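PDB 2PO1: probable exosome complex exonuclease 2 from Pyrococcus abyssi, which probably acts as the non-catalytic Rrp42 subunit of the RNA-degrading exosome, helping to structure the active site of its partner subunit Rrp41. Local coordinates for residues N20-G25 against G205-V210; V199-I204 against V250-E255. All blocks are in the same frame, centred on the assembly; numbering follows the deposited sequence.

Contact 1: residues N20-G25 against G205-V210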
ATOM      1  N   ASN C  20      29.482 -10.344 -31.878  1.00 38.67           N
ATOM      2  CA  ASN C  20      30.266 -10.727 -33.009  1.00 38.97           C
ATOM      3  C   ASN C  20      29.589 -10.315 -34.282  1.00 38.67           C
ATOM      4  O   ASN C  20      30.255  -9.836 -35.182  1.00 39.89           O
ATOM      5  CB  ASN C  20      30.583 -12.231 -32.992  1.00 39.86           C
ATOM      6  CG  ASN C  20      31.568 -12.601 -31.908  1.00 40.58           C
ATOM      7  OD1 ASN C  20      31.846 -11.787 -31.021  1.00 41.30           O
ATOM      8  ND2 ASN C  20      32.094 -13.842 -31.946  1.00 39.53           N
ATOM      9  N   LEU C  21      28.286 -10.525 -34.384  1.00 36.87           N
ATOM     10  CA  LEU C  21      27.558 -10.007 -35.522  1.00 38.16           C
ATOM     11  C   LEU C  21      27.786  -8.506 -35.638  1.00 38.04           C
ATOM     12  O   LEU C  21      28.053  -8.003 -36.726  1.00 38.14           O
ATOM     13  CB  LEU C  21      26.065 -10.252 -35.386  1.00 36.63           C
ATOM     14  CG  LEU C  21      25.475 -11.484 -36.049  1.00 39.03           C
ATOM     15  CD1 LEU C  21      23.993 -11.497 -35.854  1.00 40.53           C
ATOM     16  CD2 LEU C  21      25.787 -11.520 -37.493  1.00 45.34           C
ATOM     17  N   LEU C  22      27.713  -7.805 -34.504  1.00 37.30           N
ATOM     18  CA  LEU C  22      27.905  -6.362 -34.507  1.00 38.58           C
ATOM     19  C   LEU C  22      29.227  -5.980 -35.086  1.00 41.55           C
ATOM     20  O   LEU C  22      29.301  -5.032 -35.862  1.00 42.01           O
ATOM     21  CB  LEU C  22      27.793  -5.791 -33.115  1.00 37.39           C
ATOM     22  CG  LEU C  22      26.430  -5.335 -32.651  1.00 34.45           C
ATOM     23  CD1 LEU C  22      26.704  -4.461 -31.455  1.00 35.05           C
ATOM     24  CD2 LEU C  22      25.668  -4.574 -33.726  1.00 32.81           C
ATOM     25  N   LYS C  23      30.270  -6.737 -34.738  1.00 44.38           N
ATOM     26  CA  LYS C  23      31.616  -6.553 -35.330  1.00 47.17           C
ATOM     27  C   LYS C  23      31.630  -6.669 -36.848  1.00 49.44           C
ATOM     28  O   LYS C  23      32.498  -6.101 -37.528  1.00 51.51           O
ATOM     29  CB  LYS C  23      32.605  -7.552 -34.723  1.00 49.69           C
ATOM     30  CG  LYS C  23      33.273  -7.108 -33.399  1.00 49.79           C
ATOM     31  CD  LYS C  23      32.305  -6.534 -32.374  1.00 51.05           C
ATOM     32  CE  LYS C  23      33.008  -6.234 -31.030  1.00 51.41           C
ATOM     33  NZ  LYS C  23      33.865  -7.371 -30.560  1.00 54.44           N
ATOM     34  N   GLU C  24      30.668  -7.396 -37.395  1.00 49.41           N
ATOM     35  CA  GLU C  24      30.605  -7.602 -38.827  1.00 51.73           C
ATOM     36  C   GLU C  24      29.570  -6.671 -39.432  1.00 50.03           C
ATOM     37  O   GLU C  24      29.160  -6.849 -40.587  1.00 51.68           O
ATOM     38  CB  GLU C  24      30.272  -9.062 -39.136  1.00 53.52           C
ATOM     39  CG  GLU C  24      31.173 -10.065 -38.430  1.00 58.22           C
ATOM     40  CD  GLU C  24      30.709 -11.497 -38.633  1.00 63.25           C
ATOM     41  OE1 GLU C  24      30.710 -11.942 -39.808  1.00 65.11           O
ATOM     42  OE2 GLU C  24      30.339 -12.165 -37.619  1.00 63.27           O
ATOM     43  N   GLY C  25      29.144  -5.691 -38.628  1.00 46.96           N
ATOM     44  CA  GLY C  25      28.293  -4.619 -39.085  1.00 44.22           C
ATOM     45  C   GLY C  25      26.889  -5.118 -39.168  1.00 42.46           C
ATOM     46  O   GLY C  25      26.057  -4.506 -39.849  1.00 42.60           O
ATOM     47  N   GLY C 205      29.100  -3.107 -26.649  1.00 29.66           N
ATOM     48  CA  GLY C 205      30.520  -2.876 -26.838  1.00 32.14           C
ATOM     49  C   GLY C 205      30.745  -1.425 -27.237  1.00 33.24           C
ATOM     50  O   GLY C 205      30.308  -0.505 -26.543  1.00 32.89           O
ATOM     51  N   ASN C 206      31.406  -1.208 -28.365  1.00 34.30           N
ATOM     52  CA  ASN C 206      31.714   0.148 -28.792  1.00 35.42           C
ATOM     53  C   ASN C 206      30.784   0.632 -29.881  1.00 33.50           C
ATOM     54  O   ASN C 206      31.096   1.552 -30.621  1.00 33.34           O
ATOM     55  CB  ASN C 206      33.177   0.260 -29.200  1.00 37.59           C
ATOM     56  CG  ASN C 206      34.088   0.353 -27.994  1.00 41.82           C
ATOM     57  OD1 ASN C 206      33.643   0.683 -26.883  1.00 44.26           O
ATOM     58  ND2 ASN C 206      35.365   0.050 -28.195  1.00 47.80           N
ATOM     59  N   ILE C 207      29.626   0.016 -29.947  1.00 31.44           N
ATOM     60  CA  ILE C 207      28.718   0.256 -31.038  1.00 32.03           C
ATOM     61  C   ILE C 207      27.343   0.638 -30.495  1.00 29.98           C
ATOM     62  O   ILE C 207      26.788  -0.057 -29.624  1.00 28.57           O
ATOM     63  CB  ILE C 207      28.593  -1.022 -31.887  1.00 32.43           C
ATOM     64  CG1 ILE C 207      29.831  -1.213 -32.747  1.00 35.50           C
ATOM     65  CG2 ILE C 207      27.417  -0.915 -32.788  1.00 32.82           C
ATOM     66  CD1 ILE C 207      30.035  -2.646 -33.163  1.00 39.06           C
ATOM     67  N   LEU C 208      26.782   1.734 -31.016  1.00 29.15           N
ATOM     68  CA  LEU C 208      25.388   2.076 -30.751  1.00 27.11           C
ATOM     69  C   LEU C 208      24.506   1.657 -31.884  1.00 26.55           C
ATOM     70  O   LEU C 208      24.815   1.855 -33.049  1.00 27.70           O
ATOM     71  CB  LEU C 208      25.156   3.567 -30.504  1.00 26.34           C
ATOM     72  CG  LEU C 208      26.018   4.432 -29.582  1.00 30.88           C
ATOM     73  CD1 LEU C 208      25.233   5.551 -29.032  1.00 25.84           C
ATOM     74  CD2 LEU C 208      26.710   3.701 -28.451  1.00 26.71           C
ATOM     75  N   VAL C 209      23.347   1.150 -31.517  1.00 24.05           N
ATOM     76  CA  VAL C 209      22.446   0.540 -32.465  1.00 23.58           C
ATOM     77  C   VAL C 209      21.077   1.110 -32.059  1.00 23.72           C
ATOM     78  O   VAL C 209      20.675   1.052 -30.868  1.00 21.31           O
ATOM     79  CB  VAL C 209      22.639  -0.954 -32.235  1.00 24.33           C
ATOM     80  CG1 VAL C 209      21.569  -1.652 -31.317  1.00 20.75           C
ATOM     81  CG2 VAL C 209      23.203  -1.714 -33.385  1.00 26.14           C
ATOM     82  N   VAL C 210      20.376   1.703 -33.006  1.00 23.74           N
ATOM     83  CA  VAL C 210      19.110   2.318 -32.679  1.00 23.51           C
ATOM     84  C   VAL C 210      18.015   1.249 -32.625  1.00 22.68           C
ATOM     85  O   VAL C 210      18.101   0.188 -33.282  1.00 22.51           O
ATOM     86  CB  VAL C 210      18.732   3.418 -33.678  1.00 23.89           C
ATOM     87  CG1 VAL C 210      18.329   2.802 -34.944  1.00 26.71           C
ATOM     88  CG2 VAL C 210      17.524   4.203 -33.151  1.00 26.10           C
TER
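The end of helix 13-23 brings L22 up to I207, the first residue of strand 207-210, with the L22 CA and I207 CA atoms 7.5 Å apart. Both side chains leave the backbone toward the facing segment and run alongside each other from opposing backbones. L22 CD1 lies 3.9 Å from I207 CG2, while L22 CD2 reaches further along the strand to V209 CG2 at 3.8 Å, so the two methyls of the leucine fork span I207 and V209. At I207 the gamma carbons divide the work: CG2 is turned opposite the backbone N and meets the leucine methyls, whereas CG1, beside that N (chi1 -75°), carries CD1 back to the helix, 3.7 Å from L22 O. That carbonyl already accepts G25 N at 2.8 Å, a bond of the Schellman motif that ends the helix, with G25 at positive phi. On the strand side, G205 and N206 form the tight turn of the hairpin joining strands 197-204 and 207-210; the G205 backbone angles (58°/-124°) suit a type II' turn. The exposed K23 starts off to the side, and its aliphatic chain bends toward I207 and this turn. L22 also packs on I204 and F33.

Contact 2: residues V199-I204 against V250-E255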
ATOM      1  N   VAL C 199      14.190   8.841 -29.586  1.00 19.89           N
ATOM      2  CA  VAL C 199      14.922   7.829 -30.292  1.00 19.79           C
ATOM      3  C   VAL C 199      15.935   7.231 -29.342  1.00 19.05           C
ATOM      4  O   VAL C 199      16.623   7.963 -28.668  1.00 22.27           O
ATOM      5  CB  VAL C 199      15.563   8.442 -31.531  1.00 20.65           C
ATOM      6  CG1 VAL C 199      16.489   7.467 -32.141  1.00 21.23           C
ATOM      7  CG2 VAL C 199      14.432   8.888 -32.527  1.00 17.31           C
ATOM      8  N   THR C 200      16.035   5.910 -29.292  1.00 18.81           N
ATOM      9  CA  THR C 200      16.795   5.243 -28.253  1.00 18.14           C
ATOM     10  C   THR C 200      17.841   4.345 -28.860  1.00 19.10           C
ATOM     11  O   THR C 200      17.587   3.689 -29.830  1.00 18.72           O
ATOM     12  CB  THR C 200      15.850   4.452 -27.348  1.00 18.74           C
ATOM     13  OG1 THR C 200      15.119   5.377 -26.538  1.00 16.57           O
ATOM     14  CG2 THR C 200      16.600   3.535 -26.501  1.00 14.27           C
ATOM     15  N   PHE C 201      19.055   4.412 -28.327  1.00 20.24           N
ATOM     16  CA  PHE C 201      20.185   3.598 -28.797  1.00 21.09           C
ATOM     17  C   PHE C 201      20.632   2.670 -27.687  1.00 21.37           C
ATOM     18  O   PHE C 201      20.652   3.073 -26.522  1.00 23.52           O
ATOM     19  CB  PHE C 201      21.383   4.494 -29.196  1.00 20.73           C
ATOM     20  CG  PHE C 201      21.028   5.538 -30.219  1.00 22.49           C
ATOM     21  CD1 PHE C 201      20.284   6.672 -29.855  1.00 23.73           C
ATOM     22  CD2 PHE C 201      21.401   5.373 -31.544  1.00 24.24           C
ATOM     23  CE1 PHE C 201      19.910   7.616 -30.819  1.00 22.81           C
ATOM     24  CE2 PHE C 201      21.033   6.328 -32.507  1.00 25.69           C
ATOM     25  CZ  PHE C 201      20.281   7.433 -32.142  1.00 21.10           C
ATOM     26  N   ALA C 202      21.020   1.445 -28.047  1.00 22.70           N
ATOM     27  CA  ALA C 202      21.708   0.538 -27.123  1.00 22.61           C
ATOM     28  C   ALA C 202      23.175   0.648 -27.444  1.00 23.59           C
ATOM     29  O   ALA C 202      23.547   0.629 -28.592  1.00 23.23           O
ATOM     30  CB  ALA C 202      21.238  -0.873 -27.344  1.00 23.55           C
ATOM     31  N   LYS C 203      24.010   0.821 -26.431  1.00 23.25           N
ATOM     32  CA  LYS C 203      25.421   0.668 -26.643  1.00 23.75           C
ATOM     33  C   LYS C 203      25.755  -0.783 -26.341  1.00 24.95           C
ATOM     34  O   LYS C 203      25.499  -1.286 -25.224  1.00 24.93           O
ATOM     35  CB  LYS C 203      26.204   1.605 -25.743  1.00 24.86           C
ATOM     36  CG  LYS C 203      27.694   1.390 -25.765  1.00 25.77           C
ATOM     37  CD  LYS C 203      28.399   2.635 -25.268  1.00 27.71           C
ATOM     38  CE  LYS C 203      29.905   2.434 -25.315  1.00 24.43           C
ATOM     39  NZ  LYS C 203      30.548   3.705 -24.880  1.00 27.51           N
ATOM     40  N   ILE C 204      26.288  -1.464 -27.351  1.00 26.63           N
ATOM     41  CA  ILE C 204      26.765  -2.853 -27.233  1.00 27.69           C
ATOM     42  C   ILE C 204      28.232  -2.879 -27.629  1.00 29.34           C
ATOM     43  O   ILE C 204      28.573  -2.665 -28.792  1.00 30.44           O
ATOM     44  CB  ILE C 204      25.941  -3.787 -28.124  1.00 27.20           C
ATOM     45  CG1 ILE C 204      24.446  -3.564 -27.852  1.00 25.91           C
ATOM     46  CG2 ILE C 204      26.389  -5.239 -27.947  1.00 30.02           C
ATOM     47  CD1 ILE C 204      23.483  -4.385 -28.743  1.00 26.03           C
ATOM     48  N   VAL C 250      27.309  10.285 -27.509  1.00 30.26           N
ATOM     49  CA  VAL C 250      26.158  11.170 -27.278  1.00 29.47           C
ATOM     50  C   VAL C 250      25.859  12.114 -28.440  1.00 30.70           C
ATOM     51  O   VAL C 250      24.734  12.175 -28.940  1.00 30.03           O
ATOM     52  CB  VAL C 250      26.381  11.969 -25.997  1.00 29.68           C
ATOM     53  CG1 VAL C 250      25.295  13.064 -25.804  1.00 30.65           C
ATOM     54  CG2 VAL C 250      26.440  10.993 -24.853  1.00 27.09           C
ATOM     55  N   MET C 251      26.875  12.861 -28.849  1.00 31.04           N
ATOM     56  CA  MET C 251      26.765  13.734 -29.998  1.00 33.95           C
ATOM     57  C   MET C 251      26.204  12.983 -31.222  1.00 32.11           C
ATOM     58  O   MET C 251      25.269  13.426 -31.858  1.00 31.81           O
ATOM     59  CB  MET C 251      28.140  14.301 -30.322  1.00 34.51           C
ATOM     60  CG  MET C 251      28.744  15.162 -29.214  1.00 38.38           C
ATOM     61  SD  MET C 251      30.478  15.733 -29.485  1.00 45.04           S
ATOM     62  CE  MET C 251      30.455  16.409 -31.156  1.00 48.15           C
ATOM     63  N   TYR C 252      26.785  11.831 -31.527  1.00 32.14           N
ATOM     64  CA  TYR C 252      26.263  10.934 -32.549  1.00 31.17           C
ATOM     65  C   TYR C 252      24.803  10.582 -32.305  1.00 29.77           C
ATOM     66  O   TYR C 252      23.990  10.602 -33.226  1.00 30.49           O
ATOM     67  CB  TYR C 252      27.101   9.621 -32.577  1.00 31.20           C
ATOM     68  CG  TYR C 252      26.415   8.529 -33.364  1.00 28.60           C
ATOM     69  CD1 TYR C 252      25.628   7.579 -32.711  1.00 27.56           C
ATOM     70  CD2 TYR C 252      26.488   8.494 -34.767  1.00 29.51           C
ATOM     71  CE1 TYR C 252      24.977   6.634 -33.389  1.00 25.42           C
ATOM     72  CE2 TYR C 252      25.850   7.512 -35.471  1.00 26.85           C
ATOM     73  CZ  TYR C 252      25.071   6.595 -34.766  1.00 25.24           C
ATOM     74  OH  TYR C 252      24.384   5.598 -35.393  1.00 25.32           O
ATOM     75  N   ALA C 253      24.469  10.221 -31.058  1.00 27.03           N
ATOM     76  CA  ALA C 253      23.130   9.813 -30.732  1.00 25.36           C
ATOM     77  C   ALA C 253      22.174  11.002 -30.999  1.00 25.35           C
ATOM     78  O   ALA C 253      21.077  10.829 -31.548  1.00 25.14           O
ATOM     79  CB  ALA C 253      23.061   9.418 -29.239  1.00 23.06           C
ATOM     80  N   VAL C 254      22.594  12.212 -30.606  1.00 25.10           N
ATOM     81  CA  VAL C 254      21.696  13.370 -30.692  1.00 24.42           C
ATOM     82  C   VAL C 254      21.389  13.590 -32.155  1.00 25.58           C
ATOM     83  O   VAL C 254      20.227  13.680 -32.597  1.00 25.70           O
ATOM     84  CB  VAL C 254      22.359  14.648 -30.129  1.00 24.40           C
ATOM     85  CG1 VAL C 254      21.504  15.816 -30.476  1.00 25.90           C
ATOM     86  CG2 VAL C 254      22.484  14.562 -28.597  1.00 25.76           C
ATOM     87  N   GLU C 255      22.454  13.608 -32.923  1.00 26.13           N
ATOM     88  CA  GLU C 255      22.317  13.883 -34.315  1.00 28.67           C
ATOM     89  C   GLU C 255      21.474  12.834 -35.053  1.00 27.66           C
ATOM     90  O   GLU C 255      20.567  13.158 -35.809  1.00 28.19           O
ATOM     91  CB  GLU C 255      23.715  14.069 -34.881  1.00 29.11           C
ATOM     92  CG  GLU C 255      23.755  14.049 -36.290  1.00 35.35           C
ATOM     93  CD  GLU C 255      24.896  14.880 -36.787  1.00 42.85           C
ATOM     94  OE1 GLU C 255      25.678  15.380 -35.939  1.00 42.05           O
ATOM     95  OE2 GLU C 255      24.987  15.033 -38.027  1.00 50.75           O
TER
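The hydroxyl of Y252, whose ring lies next to that of F201, is held by a hydrogen bond with E34 OE2 and, more weakly, by a methylpentanediol molecule that probably came from the crystallisation liquor. With CG swung opposite the backbone N (chi1 166°), the tyrosine ring reaches out from helix 247-275 beside the phenylalanine, and Y252 CE1 comes to 4.1 Å from F201 CE2. The ring planes are inclined at 68° with centroids 6.0 Å apart, so the two rings meet at a slant. A253 meets F201 differently: its CA sits over one face of the phenyl ring, 4.2 Å from the F201 centroid and 22° off the ring normal, a CH-pi contact made by the helix backbone itself. The A253 methyl carbon CB adds a contact of 4.0 Å to F201 CD1, and the carbonyl oxygen A253 O lies 3.5 Å from both F201 CE1 and F201 CZ. At A253 the helix comes close to the strand, with the A253 CA and F201 CA atoms 7.1 Å apart; the alanine also packs on I224 and I226 of the next strand. Another protein chain packs on V250, M251 and V254. This is the packing of a long helix across one face of the antiparallel sheet of strands 207-210, 197-204, 222-228 and 234-240 in the C-terminal part of the RNase PH fold.

Overall arrangement
The two contacts share one antiparallel sheet, in which strand 207-210 is outermost within this chain and strand 197-204 is its inner neighbour; V209 O and A202 N, 2.9 Å apart, probably form a hydrogen bond between them. The two helices lie on opposite faces of this sheet. Contact 1 is only partly buried, its centre about 26 Å from the centre of the chain, against about 17 Å for contact 2, which is buried. Aliphatic branches from the N-terminal helix meet the outermost strand in the first, whereas an aromatic ring meets the backbone and a second ring of helix 247-275 in the second. Neighbouring protein chains touch neither segment of contact 1, but one packs on part of 250-255.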